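Local coordinates for major capsid protein P2 (Pseudoalteromonas phage pm2, PDB 2VVF) that builds the outer protein shell of a membrane-containing marine bacteriophage, as the trimeric major capsid protein with two jelly rolls in each subunit, at residues 63-68 against 79-84; 72-77 against 86-91; 91-96 against 226-231; 171-176 against 222-227. One frame throughout, in Å; residues are numbered along the deposited sequence.

Contacts 1 and 2 belong to the first jelly roll, contact 4 to the second, and contact 3 joins the two. Contacts 1 and 2 have centres 11 Å apart and touch where His84 packs on Arg74; their segments alternate along the chain around strand 80-84. Contact 2 hands on to contact 3 through the shared Lys91, and contact 3 to contact 4 through Glu226 and Gly227, with centres 15 and 12 Å apart. The bound calcium ion, at the site of Ala105, Pro141 and Trp143, lies about 10 Å from the side chain of Arg87. Contacts 1 and 2 both touch the second subunit and contacts 3 and 4 the third, which Lys91 of contact 2 also reaches.

Contact 1: residues 63-68 against 79-84; sequences NDLILE and GVVSFH
One face of the Phe83 ring is covered by a methyl of Leu65, a CH-pi contact: Leu65 CD2 sits 3.5 Å from the centroid of the Phe83 ring and only 7° off the ring normal. The methyl is therefore almost exactly centred, and all six ring carbons are at nearly the same distance from it. Leu65 CG is anti to the backbone N (chi1 177°), which extends the side chain toward strand 80-84, and the Phe83 ring, whose CB points away from the helix, turns back to meet Leu65 CD2. The same methyl also lies 3.5 Å from Ser82 O, an oxygen that accepts a hydrogen bond from Asn69. It touches the neighbouring valine as well, Leu65 CD2 to Val81 CG2 being 3.6 Å. Val81 CG2 is shared, for Ile66 CG1 approaches it to 3.4 Å, with the two side chains at about a right angle. One turn further along the helix, at Glu68, the link turns polar: one water donates to Glu68 OE2 at 2.6 Å and accepts from His84 N at 3.0 Å. Away from the helix, Ser82 OG is bonded to Asp33 and to Tyr205 of the second subunit. The axes of helix 63-68 and strand 80-84 approach to 8.3 Å and cross at 69°. Such a helix, in the connection from strand 54-59 of one sheet to strand 80-84 of the other and packed against the latter, elaborates a loop of the first jelly roll in this double jelly-roll capsid protein.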
loop_
_atom_site.group_PDB
_atom_site.type_symbol
_atom_site.label_atom_id
_atom_site.label_comp_id
_atom_site.label_asym_id
_atom_site.label_seq_id
_atom_site.Cartn_x
_atom_site.Cartn_y
_atom_site.Cartn_z
ATOM N N ASN A 63 5.669 -13.117 22.543
ATOM C CA ASN A 63 4.515 -13.411 21.702
ATOM C C ASN A 63 3.654 -12.173 21.479
ATOM O O ASN A 63 2.942 -12.074 20.481
ATOM C CB ASN A 63 3.671 -14.530 22.311
ATOM C CG ASN A 63 2.616 -15.045 21.354
ATOM O OD1 ASN A 63 2.910 -15.367 20.204
ATOM N ND2 ASN A 63 1.373 -15.107 21.819
ATOM N N ASP A 64 3.723 -11.235 22.417
ATOM C CA ASP A 64 2.959 -10.001 22.318
ATOM C C ASP A 64 3.549 -9.093 21.242
ATOM O O ASP A 64 2.848 -8.258 20.665
ATOM C CB ASP A 64 2.919 -9.283 23.668
ATOM C CG ASP A 64 1.816 -9.804 24.570
ATOM O OD1 ASP A 64 2.093 -10.717 25.379
ATOM O OD2 ASP A 64 0.671 -9.314 24.455
ATOM N N LEU A 65 4.839 -9.270 20.966
ATOM C CA LEU A 65 5.508 -8.491 19.933
ATOM C C LEU A 65 5.134 -9.071 18.573
ATOM O O LEU A 65 5.025 -8.348 17.581
ATOM C CB LEU A 65 7.025 -8.527 20.124
ATOM C CG LEU A 65 7.861 -7.808 19.059
ATOM C CD1 LEU A 65 7.587 -6.312 19.063
ATOM C CD2 LEU A 65 9.344 -8.086 19.245
ATOM N N ILE A 66 4.917 -10.383 18.546
ATOM C CA ILE A 66 4.518 -11.077 17.328
ATOM C C ILE A 66 3.098 -10.658 16.957
ATOM O O ILE A 66 2.780 -10.464 15.785
ATOM C CB ILE A 66 4.607 -12.604 17.502
ATOM C CG1 ILE A 66 6.068 -13.059 17.522
ATOM C CG2 ILE A 66 3.833 -13.309 16.400
ATOM C CD1 ILE A 66 6.243 -14.523 17.867
ATOM N N LEU A 67 2.250 -10.517 17.973
ATOM C CA LEU A 67 0.863 -10.116 17.779
ATOM C C LEU A 67 0.778 -8.642 17.394
ATOM O O LEU A 67 -0.081 -8.239 16.609
ATOM C CB LEU A 67 0.052 -10.387 19.046
ATOM C CG LEU A 67 -0.055 -11.863 19.438
ATOM C CD1 LEU A 67 -0.840 -12.032 20.723
ATOM C CD2 LEU A 67 -0.682 -12.668 18.312
ATOM N N GLU A 68 1.685 -7.842 17.941
ATOM C CA GLU A 68 1.734 -6.419 17.634
ATOM C C GLU A 68 2.010 -6.228 16.147
ATOM O O GLU A 68 1.407 -5.373 15.498
ATOM C CB GLU A 68 2.831 -5.742 18.457
ATOM C CG GLU A 68 3.253 -4.378 17.939
ATOM C CD GLU A 68 4.204 -3.675 18.886
ATOM O OE1 GLU A 68 3.935 -3.679 20.106
ATOM O OE2 GLU A 68 5.228 -3.136 18.413
ATOM N N GLY A 79 10.618 -18.223 13.688
ATOM C CA GLY A 79 12.025 -18.251 14.059
ATOM C C GLY A 79 12.608 -16.845 14.145
ATOM O O GLY A 79 13.774 -16.670 14.489
ATOM N N VAL A 80 11.792 -15.845 13.834
ATOM C CA VAL A 80 12.239 -14.459 13.886
ATOM C C VAL A 80 11.122 -13.509 14.295
ATOM O O VAL A 80 9.974 -13.662 13.877
ATOM C CB VAL A 80 12.883 -14.007 12.555
ATOM C CG1 VAL A 80 13.777 -12.792 12.781
ATOM C CG2 VAL A 80 13.668 -15.143 11.922
ATOM N N VAL A 81 11.476 -12.519 15.106
ATOM C CA VAL A 81 10.531 -11.503 15.554
ATOM C C VAL A 81 11.249 -10.158 15.544
ATOM O O VAL A 81 12.349 -10.026 16.081
ATOM C CB VAL A 81 9.927 -11.839 16.933
ATOM C CG1 VAL A 81 10.974 -11.714 18.026
ATOM C CG2 VAL A 81 8.726 -10.946 17.220
ATOM N N SER A 82 10.647 -9.175 14.887
ATOM C CA SER A 82 11.270 -7.866 14.755
ATOM C C SER A 82 10.689 -6.790 15.658
ATOM O O SER A 82 9.499 -6.793 15.969
ATOM C CB SER A 82 11.219 -7.397 13.297
ATOM O OG SER A 82 11.783 -8.362 12.426
ATOM N N PHE A 83 11.546 -5.855 16.052
ATOM C CA PHE A 83 11.144 -4.716 16.864
ATOM C C PHE A 83 11.048 -3.544 15.904
ATOM O O PHE A 83 12.065 -2.970 15.517
ATOM C CB PHE A 83 12.204 -4.408 17.924
ATOM C CG PHE A 83 12.211 -5.368 19.079
ATOM C CD1 PHE A 83 11.613 -5.030 20.282
ATOM C CD2 PHE A 83 12.843 -6.595 18.974
ATOM C CE1 PHE A 83 11.631 -5.910 21.351
ATOM C CE2 PHE A 83 12.865 -7.475 20.040
ATOM C CZ PHE A 83 12.258 -7.131 21.228
ATOM N N HIS A 84 9.831 -3.222 15.484
ATOM C CA HIS A 84 9.621 -2.127 14.547
ATOM C C HIS A 84 9.507 -0.786 15.260
ATOM O O HIS A 84 8.425 -0.399 15.703
ATOM C CB HIS A 84 8.369 -2.372 13.703
ATOM C CG HIS A 84 8.501 -3.509 12.738
ATOM N ND1 HIS A 84 8.928 -3.337 11.439
ATOM C CD2 HIS A 84 8.252 -4.832 12.881
ATOM C CE1 HIS A 84 8.942 -4.507 10.825
ATOM N NE2 HIS A 84 8.537 -5.430 11.678
HETATM O O HOH W 1 7.215 -3.732 16.841
#

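Contact 2: residues 72-77 against 86-91; sequences HKRKIK and VRPEMK
Residues 72-77 leave helix 63-71 through a Schellman motif, with Lys73 at positive phi, and face a type I beta turn from Arg87 to Met90, His72 CA and Glu89 CA being 7.5 Å apart. The two loops flank strand 80-84 of the first jelly roll, one leading into it and the other out. What joins them is a salt bridge between Arg74 and Glu89. The guanidinium presents its side, NE and one NH, so that each nitrogen takes a different carboxylate oxygen: Arg74 NE to Glu89 OE2 is 2.9 Å and Arg74 NH2 to Glu89 OE1 is 3.0 Å. Both oxygens are met on their syn sides, but the two planes are turned 40° from each other, so the pair is not coplanar, and both bonds are bent, the first to 148° at the hydrogen. The bend of Glu89 at chi2 (77°) turns its carboxylate toward the Arg74 guanidinium. In this position Glu89 OE1 lies over one face of the His72 ring, 3.9 Å above its plane and toward the rim. His72 CD2 in turn lies 3.7 Å above the centre of the Arg74 guanidinium, which probably helps to limit the rotation of that group. Outside the pair, Arg74 NH1 is bonded to Asn69 OD1 and His72 ND1 to Lys212. On the turn side, Pro88 crosses the arginine at about a right angle, its CD 3.7 Å from Arg74 NH2.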
loop_
_atom_site.group_PDB
_atom_site.type_symbol
_atom_site.label_atom_id
_atom_site.label_comp_id
_atom_site.label_asym_id
_atom_site.label_seq_id
_atom_site.Cartn_x
_atom_site.Cartn_y
_atom_site.Cartn_z
ATOM N N HIS A 72 -0.782 -5.172 12.436
ATOM C CA HIS A 72 -0.540 -4.209 11.366
ATOM C C HIS A 72 -0.297 -4.922 10.045
ATOM O O HIS A 72 -0.016 -4.286 9.026
ATOM C CB HIS A 72 0.660 -3.328 11.704
ATOM C CG HIS A 72 0.427 -2.411 12.862
ATOM N ND1 HIS A 72 -0.417 -1.324 12.792
ATOM C CD2 HIS A 72 0.932 -2.416 14.119
ATOM C CE1 HIS A 72 -0.419 -0.696 13.955
ATOM N NE2 HIS A 72 0.390 -1.338 14.777
ATOM N N LYS A 73 -0.396 -6.248 10.075
ATOM C CA LYS A 73 -0.181 -7.070 8.892
ATOM C C LYS A 73 1.250 -6.960 8.390
ATOM O O LYS A 73 1.494 -6.941 7.184
ATOM C CB LYS A 73 -1.167 -6.702 7.786
ATOM C CG LYS A 73 -2.604 -7.083 8.094
ATOM C CD LYS A 73 -3.284 -7.689 6.882
ATOM C CE LYS A 73 -4.699 -8.122 7.210
ATOM N NZ LYS A 73 -5.634 -7.824 6.094
ATOM N N ARG A 74 2.195 -6.886 9.320
ATOM C CA ARG A 74 3.605 -6.816 8.964
ATOM C C ARG A 74 4.098 -8.233 8.683
ATOM O O ARG A 74 3.497 -9.205 9.140
ATOM C CB ARG A 74 4.420 -6.193 10.102
ATOM C CG ARG A 74 4.116 -4.730 10.363
ATOM C CD ARG A 74 4.589 -4.325 11.747
ATOM N NE ARG A 74 4.414 -2.896 11.993
ATOM C CZ ARG A 74 4.522 -2.328 13.188
ATOM N NH1 ARG A 74 4.808 -3.068 14.251
ATOM N NH2 ARG A 74 4.344 -1.022 13.323
ATOM N N LYS A 75 5.184 -8.349 7.926
ATOM C CA LYS A 75 5.733 -9.655 7.584
ATOM C C LYS A 75 6.110 -10.467 8.820
ATOM O O LYS A 75 6.948 -10.052 9.622
ATOM C CB LYS A 75 6.939 -9.509 6.655
ATOM C CG LYS A 75 7.529 -10.828 6.185
ATOM C CD LYS A 75 6.453 -11.769 5.670
ATOM C CE LYS A 75 7.041 -13.121 5.302
ATOM N NZ LYS A 75 5.989 -14.151 5.105
ATOM N N ILE A 76 5.478 -11.627 8.967
ATOM C CA ILE A 76 5.749 -12.512 10.091
ATOM C C ILE A 76 6.445 -13.773 9.600
ATOM O O ILE A 76 6.001 -14.406 8.641
ATOM C CB ILE A 76 4.463 -12.858 10.867
ATOM C CG1 ILE A 76 3.814 -11.587 11.424
ATOM C CG2 ILE A 76 4.770 -13.835 11.994
ATOM C CD1 ILE A 76 4.661 -10.864 12.451
ATOM N N LYS A 77 7.544 -14.130 10.253
ATOM C CA LYS A 77 8.294 -15.320 9.885
ATOM C C LYS A 77 8.647 -16.124 11.129
ATOM O O LYS A 77 9.096 -15.569 12.132
ATOM C CB LYS A 77 9.565 -14.939 9.123
ATOM C CG LYS A 77 10.364 -16.126 8.617
ATOM C CD LYS A 77 10.015 -16.448 7.176
ATOM C CE LYS A 77 10.839 -17.616 6.658
ATOM N NZ LYS A 77 10.200 -18.269 5.483
ATOM N N VAL A 86 10.475 2.116 13.749
ATOM C CA VAL A 86 9.928 2.923 12.672
ATOM C C VAL A 86 8.575 2.301 12.337
ATOM O O VAL A 86 8.478 1.090 12.125
ATOM C CB VAL A 86 10.858 2.908 11.442
ATOM C CG1 VAL A 86 10.105 3.337 10.192
ATOM C CG2 VAL A 86 12.073 3.792 11.680
ATOM N N ARG A 87 7.525 3.117 12.333
ATOM C CA ARG A 87 6.182 2.622 12.042
ATOM C C ARG A 87 5.850 2.751 10.557
ATOM O O ARG A 87 5.574 3.841 10.059
ATOM C CB ARG A 87 5.147 3.335 12.914
ATOM C CG ARG A 87 5.434 3.207 14.408
ATOM C CD ARG A 87 4.322 3.808 15.249
ATOM N NE ARG A 87 3.080 3.048 15.134
ATOM C CZ ARG A 87 2.480 2.436 16.150
ATOM N NH1 ARG A 87 3.005 2.491 17.366
ATOM N NH2 ARG A 87 1.352 1.769 15.950
ATOM N N PRO A 88 5.902 1.622 9.857
ATOM C CA PRO A 88 5.665 1.572 8.413
ATOM C C PRO A 88 4.268 1.994 7.959
ATOM O O PRO A 88 4.067 2.334 6.793
ATOM C CB PRO A 88 5.896 0.093 8.070
ATOM C CG PRO A 88 6.643 -0.481 9.244
ATOM C CD PRO A 88 6.161 0.289 10.425
ATOM N N GLU A 89 3.304 1.955 8.873
ATOM C CA GLU A 89 1.924 2.297 8.543
ATOM C C GLU A 89 1.638 3.795 8.618
ATOM O O GLU A 89 0.557 4.251 8.233
ATOM C CB GLU A 89 0.957 1.533 9.452
ATOM C CG GLU A 89 1.121 0.023 9.405
ATOM C CD GLU A 89 2.323 -0.463 10.195
ATOM O OE1 GLU A 89 2.797 0.281 11.079
ATOM O OE2 GLU A 89 2.789 -1.590 9.930
ATOM N N MET A 90 2.605 4.556 9.118
ATOM C CA MET A 90 2.444 5.999 9.259
ATOM C C MET A 90 2.238 6.714 7.928
ATOM O O MET A 90 2.866 6.377 6.924
ATOM C CB MET A 90 3.639 6.605 10.000
ATOM C CG MET A 90 3.826 6.084 11.416
ATOM S SD MET A 90 2.281 5.982 12.339
ATOM C CE MET A 90 1.892 7.709 12.558
ATOM N N LYS A 91 1.356 7.709 7.938
ATOM C CA LYS A 91 1.068 8.523 6.761
ATOM C C LYS A 91 1.217 9.993 7.147
ATOM O O LYS A 91 0.743 10.414 8.201
ATOM C CB LYS A 91 -0.350 8.256 6.252
ATOM C CG LYS A 91 -0.614 6.808 5.865
ATOM C CD LYS A 91 -0.204 6.532 4.429
ATOM C CE LYS A 91 -0.862 7.507 3.468
ATOM N NZ LYS A 91 -0.338 7.356 2.082
#

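Contact 3: residues 91-96 against 226-231; sequences KGVNVT and EGDVYQ
Lys91 meets the 226-231 loop first through its backbone: Lys91 N donates to Gly227 O at 2.9 Å, nearly straight at 165°, although the donor stands well above the carbonyl plane. From CB outward, Lys91 CB lies 3.9 Å from Glu226 O and Lys91 CG 3.5 Å from the same oxygen. The chain then bends at chi2 and chi3 (-86° and -54°), turning the ammonium back from the loop, and NZ forms salt bridges to Asp97 of its own chain and to Asp97 of the third subunit. Gly227 has a positive phi, and lacking a side chain it lets Lys91 CG pack close. Further on, Val93 CG1 reaches the edge of the Tyr230 ring, 3.3 Å from Tyr230 CD2, the two side chains crossing at about a right angle. Asp228 OD1 secures that tyrosine's backbone in an Asx turn, accepting from Tyr230 N at 3.1 Å, while Asp228 OD2 pairs with Arg102 of the third subunit. The 91-96 loop runs into helix 97-102, whose Gln100 touches Val229, and the 226-231 loop links strands 218-222 and 233-234, so the contact ties the first jelly roll to the second.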
loop_
_atom_site.group_PDB
_atom_site.type_symbol
_atom_site.label_atom_id
_atom_site.label_comp_id
_atom_site.label_asym_id
_atom_site.label_seq_id
_atom_site.Cartn_x
_atom_site.Cartn_y
_atom_site.Cartn_z
ATOM N N LYS A 91 1.356 7.709 7.938
ATOM C CA LYS A 91 1.068 8.523 6.761
ATOM C C LYS A 91 1.217 9.993 7.147
ATOM O O LYS A 91 0.743 10.414 8.201
ATOM C CB LYS A 91 -0.350 8.256 6.252
ATOM C CG LYS A 91 -0.614 6.808 5.865
ATOM C CD LYS A 91 -0.204 6.532 4.429
ATOM C CE LYS A 91 -0.862 7.507 3.468
ATOM N NZ LYS A 91 -0.338 7.356 2.082
ATOM N N GLY A 92 1.897 10.764 6.306
ATOM C CA GLY A 92 2.129 12.176 6.586
ATOM C C GLY A 92 0.938 13.053 6.215
ATOM O O GLY A 92 0.217 12.772 5.256
ATOM N N VAL A 93 0.740 14.119 6.983
ATOM C CA VAL A 93 -0.349 15.053 6.728
ATOM C C VAL A 93 0.223 16.358 6.183
ATOM O O VAL A 93 -0.286 16.913 5.206
ATOM C CB VAL A 93 -1.209 15.280 7.985
ATOM C CG1 VAL A 93 -0.338 15.314 9.228
ATOM C CG2 VAL A 93 -2.021 16.560 7.853
ATOM N N ASN A 94 1.300 16.825 6.809
ATOM C CA ASN A 94 1.982 18.040 6.376
ATOM C C ASN A 94 3.445 17.720 6.081
ATOM O O ASN A 94 4.251 18.608 5.808
ATOM C CB ASN A 94 1.864 19.138 7.432
ATOM C CG ASN A 94 0.594 19.953 7.278
ATOM O OD1 ASN A 94 -0.383 19.742 7.996
ATOM N ND2 ASN A 94 0.591 20.867 6.315
ATOM N N VAL A 95 3.766 16.432 6.138
ATOM C CA VAL A 95 5.102 15.933 5.843
ATOM C C VAL A 95 4.931 14.640 5.053
ATOM O O VAL A 95 3.820 14.123 4.936
ATOM C CB VAL A 95 5.934 15.705 7.124
ATOM C CG1 VAL A 95 6.007 16.981 7.948
ATOM C CG2 VAL A 95 5.361 14.558 7.944
ATOM N N THR A 96 6.024 14.126 4.502
ATOM C CA THR A 96 5.963 12.896 3.724
ATOM C C THR A 96 5.712 11.692 4.624
ATOM O O THR A 96 5.988 11.735 5.823
ATOM C CB THR A 96 7.228 12.703 2.868
ATOM O OG1 THR A 96 8.379 12.636 3.720
ATOM C CG2 THR A 96 7.387 13.857 1.895
ATOM N N GLU A 226 -6.041 5.503 10.071
ATOM C CA GLU A 226 -5.627 6.091 8.799
ATOM C C GLU A 226 -4.112 6.228 8.689
ATOM O O GLU A 226 -3.584 6.506 7.612
ATOM C CB GLU A 226 -6.265 7.466 8.617
ATOM C CG GLU A 226 -7.768 7.447 8.425
ATOM C CD GLU A 226 -8.334 8.839 8.254
ATOM O OE1 GLU A 226 -8.395 9.584 9.254
ATOM O OE2 GLU A 226 -8.676 9.205 7.110
ATOM N N GLY A 227 -3.417 6.060 9.808
ATOM C CA GLY A 227 -1.965 6.189 9.825
ATOM C C GLY A 227 -1.576 7.612 10.199
ATOM O O GLY A 227 -0.397 7.945 10.278
ATOM N N ASP A 228 -2.585 8.449 10.427
ATOM C CA ASP A 228 -2.365 9.840 10.803
ATOM C C ASP A 228 -2.137 9.952 12.308
ATOM O O ASP A 228 -3.014 9.618 13.105
ATOM C CB ASP A 228 -3.557 10.701 10.384
ATOM C CG ASP A 228 -3.341 12.173 10.672
ATOM O OD1 ASP A 228 -2.195 12.554 10.991
ATOM O OD2 ASP A 228 -4.317 12.948 10.584
ATOM N N VAL A 229 -0.949 10.412 12.687
ATOM C CA VAL A 229 -0.589 10.552 14.094
ATOM C C VAL A 229 -1.470 11.562 14.824
ATOM O O VAL A 229 -1.641 11.481 16.039
ATOM C CB VAL A 229 0.907 10.885 14.262
ATOM C CG1 VAL A 229 1.201 12.297 13.774
ATOM C CG2 VAL A 229 1.331 10.718 15.710
ATOM N N TYR A 230 -2.022 12.514 14.075
ATOM C CA TYR A 230 -2.867 13.560 14.646
ATOM C C TYR A 230 -4.269 13.072 14.981
ATOM O O TYR A 230 -5.099 13.832 15.481
ATOM C CB TYR A 230 -2.961 14.748 13.688
ATOM C CG TYR A 230 -1.700 15.570 13.603
ATOM C CD1 TYR A 230 -1.385 16.496 14.589
ATOM C CD2 TYR A 230 -0.825 15.425 12.533
ATOM C CE1 TYR A 230 -0.233 17.256 14.513
ATOM C CE2 TYR A 230 0.332 16.180 12.448
ATOM C CZ TYR A 230 0.621 17.095 13.439
ATOM O OH TYR A 230 1.768 17.853 13.359
ATOM N N GLN A 231 -4.539 11.806 14.685
ATOM C CA GLN A 231 -5.847 11.228 14.958
ATOM C C GLN A 231 -5.820 10.554 16.324
ATOM O O GLN A 231 -6.863 10.235 16.895
ATOM C CB GLN A 231 -6.222 10.207 13.880
ATOM C CG GLN A 231 -6.802 10.808 12.607
ATOM C CD GLN A 231 -7.329 12.216 12.801
ATOM O OE1 GLN A 231 -8.359 12.423 13.440
ATOM N NE2 GLN A 231 -6.643 13.190 12.214
#

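Contact 4: residues 171-176 against 222-227; sequences RIAAIH and DFMLEG
Phe223 and Ile172 lie side by side and point the same way, with Ile172 CG2 4.0 Å from Phe223 CE2. Ile175 instead crosses the phenylalanine obliquely and delivers its terminal methyl in the plane of the ring, at the edge: Ile175 CD1 to Phe223 CE2 is 3.8 Å. Both isoleucines therefore converge on the same ring corner, CE2, a position set by Phe223 CG standing anti to the carbonyl carbon (chi1 -64°). Beyond the pair of segments, Phe223 also meets Phe187 of its own chain, the ring planes at about 55°, and packs on Met1 of the third subunit. Its backbone is anchored too, as Phe223 N donates to Ala173 O over 2.8 Å at 148°. This is where strand 218-222 stops following strand 171-178 in a sheet of the second jelly roll: Ala174 and Asp222 make an antiparallel, non-hydrogen-bonded pair, their CA atoms 4.5 Å apart. Ala173 has nearly helical backbone angles, and both it and Ala174 bond to Glu259 of strand 252-263, consistent with a classic beta bulge. The bend of Met224 at chi3 sets Met224 CE 3.6 Å from Ala173 CB. The exit from the strand is an Asx turn in which Asp222 OD1 accepts from Met224 N at 3.0 Å on the anti side of the carboxylate, while Asp222 OD2 is paired with Arg71. A type I turn from Met224 to Gly227 follows directly, closed by Gly227 N donating to Met224 O at 2.9 Å.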
loop_
_atom_site.group_PDB
_atom_site.type_symbol
_atom_site.label_atom_id
_atom_site.label_comp_id
_atom_site.label_asym_id
_atom_site.label_seq_id
_atom_site.Cartn_x
_atom_site.Cartn_y
_atom_site.Cartn_z
ATOM N N ARG A 171 0.549 11.136 23.728
ATOM C CA ARG A 171 -0.616 10.733 22.952
ATOM C C ARG A 171 -0.882 9.247 23.140
ATOM O O ARG A 171 -0.035 8.516 23.651
ATOM C CB ARG A 171 -0.390 11.004 21.463
ATOM C CG ARG A 171 -0.117 12.454 21.110
ATOM C CD ARG A 171 -0.245 12.668 19.610
ATOM N NE ARG A 171 -0.589 14.047 19.270
ATOM C CZ ARG A 171 -1.774 14.428 18.806
ATOM N NH1 ARG A 171 -2.740 13.537 18.626
ATOM N NH2 ARG A 171 -1.995 15.703 18.522
ATOM N N ILE A 172 -2.054 8.805 22.703
ATOM C CA ILE A 172 -2.416 7.397 22.773
ATOM C C ILE A 172 -2.759 6.915 21.372
ATOM O O ILE A 172 -3.735 7.365 20.774
ATOM C CB ILE A 172 -3.577 7.145 23.749
ATOM C CG1 ILE A 172 -3.154 7.495 25.178
ATOM C CG2 ILE A 172 -4.026 5.691 23.669
ATOM C CD1 ILE A 172 -4.270 7.363 26.189
ATOM N N ALA A 173 -1.929 6.026 20.839
ATOM C CA ALA A 173 -2.140 5.495 19.499
ATOM C C ALA A 173 -3.254 4.457 19.490
ATOM O O ALA A 173 -4.086 4.437 18.582
ATOM C CB ALA A 173 -0.849 4.897 18.956
ATOM N N ALA A 174 -3.264 3.595 20.502
ATOM C CA ALA A 174 -4.275 2.552 20.588
ATOM C C ALA A 174 -4.381 1.941 21.978
ATOM O O ALA A 174 -3.493 2.103 22.811
ATOM C CB ALA A 174 -4.002 1.470 19.556
ATOM N N ILE A 175 -5.478 1.232 22.211
ATOM C CA ILE A 175 -5.713 0.546 23.474
ATOM C C ILE A 175 -6.192 -0.864 23.150
ATOM O O ILE A 175 -7.133 -1.043 22.380
ATOM C CB ILE A 175 -6.736 1.294 24.345
ATOM C CG1 ILE A 175 -6.215 2.683 24.714
ATOM C CG2 ILE A 175 -7.059 0.490 25.596
ATOM C CD1 ILE A 175 -7.299 3.631 25.192
ATOM N N HIS A 176 -5.521 -1.862 23.706
ATOM C CA HIS A 176 -5.888 -3.248 23.450
ATOM C C HIS A 176 -6.377 -3.944 24.711
ATOM O O HIS A 176 -5.618 -4.131 25.658
ATOM C CB HIS A 176 -4.706 -4.018 22.853
ATOM C CG HIS A 176 -4.030 -3.304 21.725
ATOM N ND1 HIS A 176 -4.442 -3.425 20.416
ATOM C CD2 HIS A 176 -2.973 -2.459 21.711
ATOM C CE1 HIS A 176 -3.667 -2.686 19.643
ATOM N NE2 HIS A 176 -2.768 -2.090 20.404
ATOM N N ASP A 222 -8.161 1.324 17.911
ATOM C CA ASP A 222 -7.132 1.982 17.116
ATOM C C ASP A 222 -7.476 3.444 16.851
ATOM O O ASP A 222 -8.476 3.745 16.198
ATOM C CB ASP A 222 -6.956 1.240 15.790
ATOM C CG ASP A 222 -5.554 1.355 15.238
ATOM O OD1 ASP A 222 -4.923 2.417 15.426
ATOM O OD2 ASP A 222 -5.090 0.387 14.599
ATOM N N PHE A 223 -6.639 4.348 17.353
ATOM C CA PHE A 223 -6.855 5.781 17.167
ATOM C C PHE A 223 -6.051 6.313 15.983
ATOM O O PHE A 223 -6.056 7.513 15.710
ATOM C CB PHE A 223 -6.477 6.553 18.434
ATOM C CG PHE A 223 -7.336 6.233 19.624
ATOM C CD1 PHE A 223 -8.681 6.568 19.636
ATOM C CD2 PHE A 223 -6.795 5.618 20.740
ATOM C CE1 PHE A 223 -9.472 6.277 20.737
ATOM C CE2 PHE A 223 -7.579 5.328 21.842
ATOM C CZ PHE A 223 -8.920 5.658 21.839
ATOM N N MET A 224 -5.355 5.417 15.291
ATOM C CA MET A 224 -4.540 5.800 14.141
ATOM C C MET A 224 -4.817 4.900 12.944
ATOM O O MET A 224 -3.898 4.510 12.222
ATOM C CB MET A 224 -3.051 5.738 14.497
ATOM C CG MET A 224 -2.599 6.807 15.476
ATOM S SD MET A 224 -0.813 7.046 15.454
ATOM C CE MET A 224 -0.244 5.344 15.476
ATOM N N LEU A 225 -6.089 4.572 12.737
ATOM C CA LEU A 225 -6.496 3.699 11.641
ATOM C C LEU A 225 -6.041 4.189 10.263
ATOM O O LEU A 225 -5.690 3.388 9.395
ATOM C CB LEU A 225 -8.011 3.476 11.668
ATOM C CG LEU A 225 -8.522 2.521 12.750
ATOM C CD1 LEU A 225 -10.023 2.675 12.950
ATOM C CD2 LEU A 225 -8.168 1.079 12.413
ATOM N N GLU A 226 -6.041 5.503 10.071
ATOM C CA GLU A 226 -5.627 6.091 8.799
ATOM C C GLU A 226 -4.112 6.228 8.689
ATOM O O GLU A 226 -3.584 6.506 7.612
ATOM C CB GLU A 226 -6.265 7.466 8.617
ATOM C CG GLU A 226 -7.768 7.447 8.425
ATOM C CD GLU A 226 -8.334 8.839 8.254
ATOM O OE1 GLU A 226 -8.395 9.584 9.254
ATOM O OE2 GLU A 226 -8.676 9.205 7.110
ATOM N N GLY A 227 -3.417 6.060 9.808
ATOM C CA GLY A 227 -1.965 6.189 9.825
ATOM C C GLY A 227 -1.576 7.612 10.199
ATOM O O GLY A 227 -0.397 7.945 10.278
#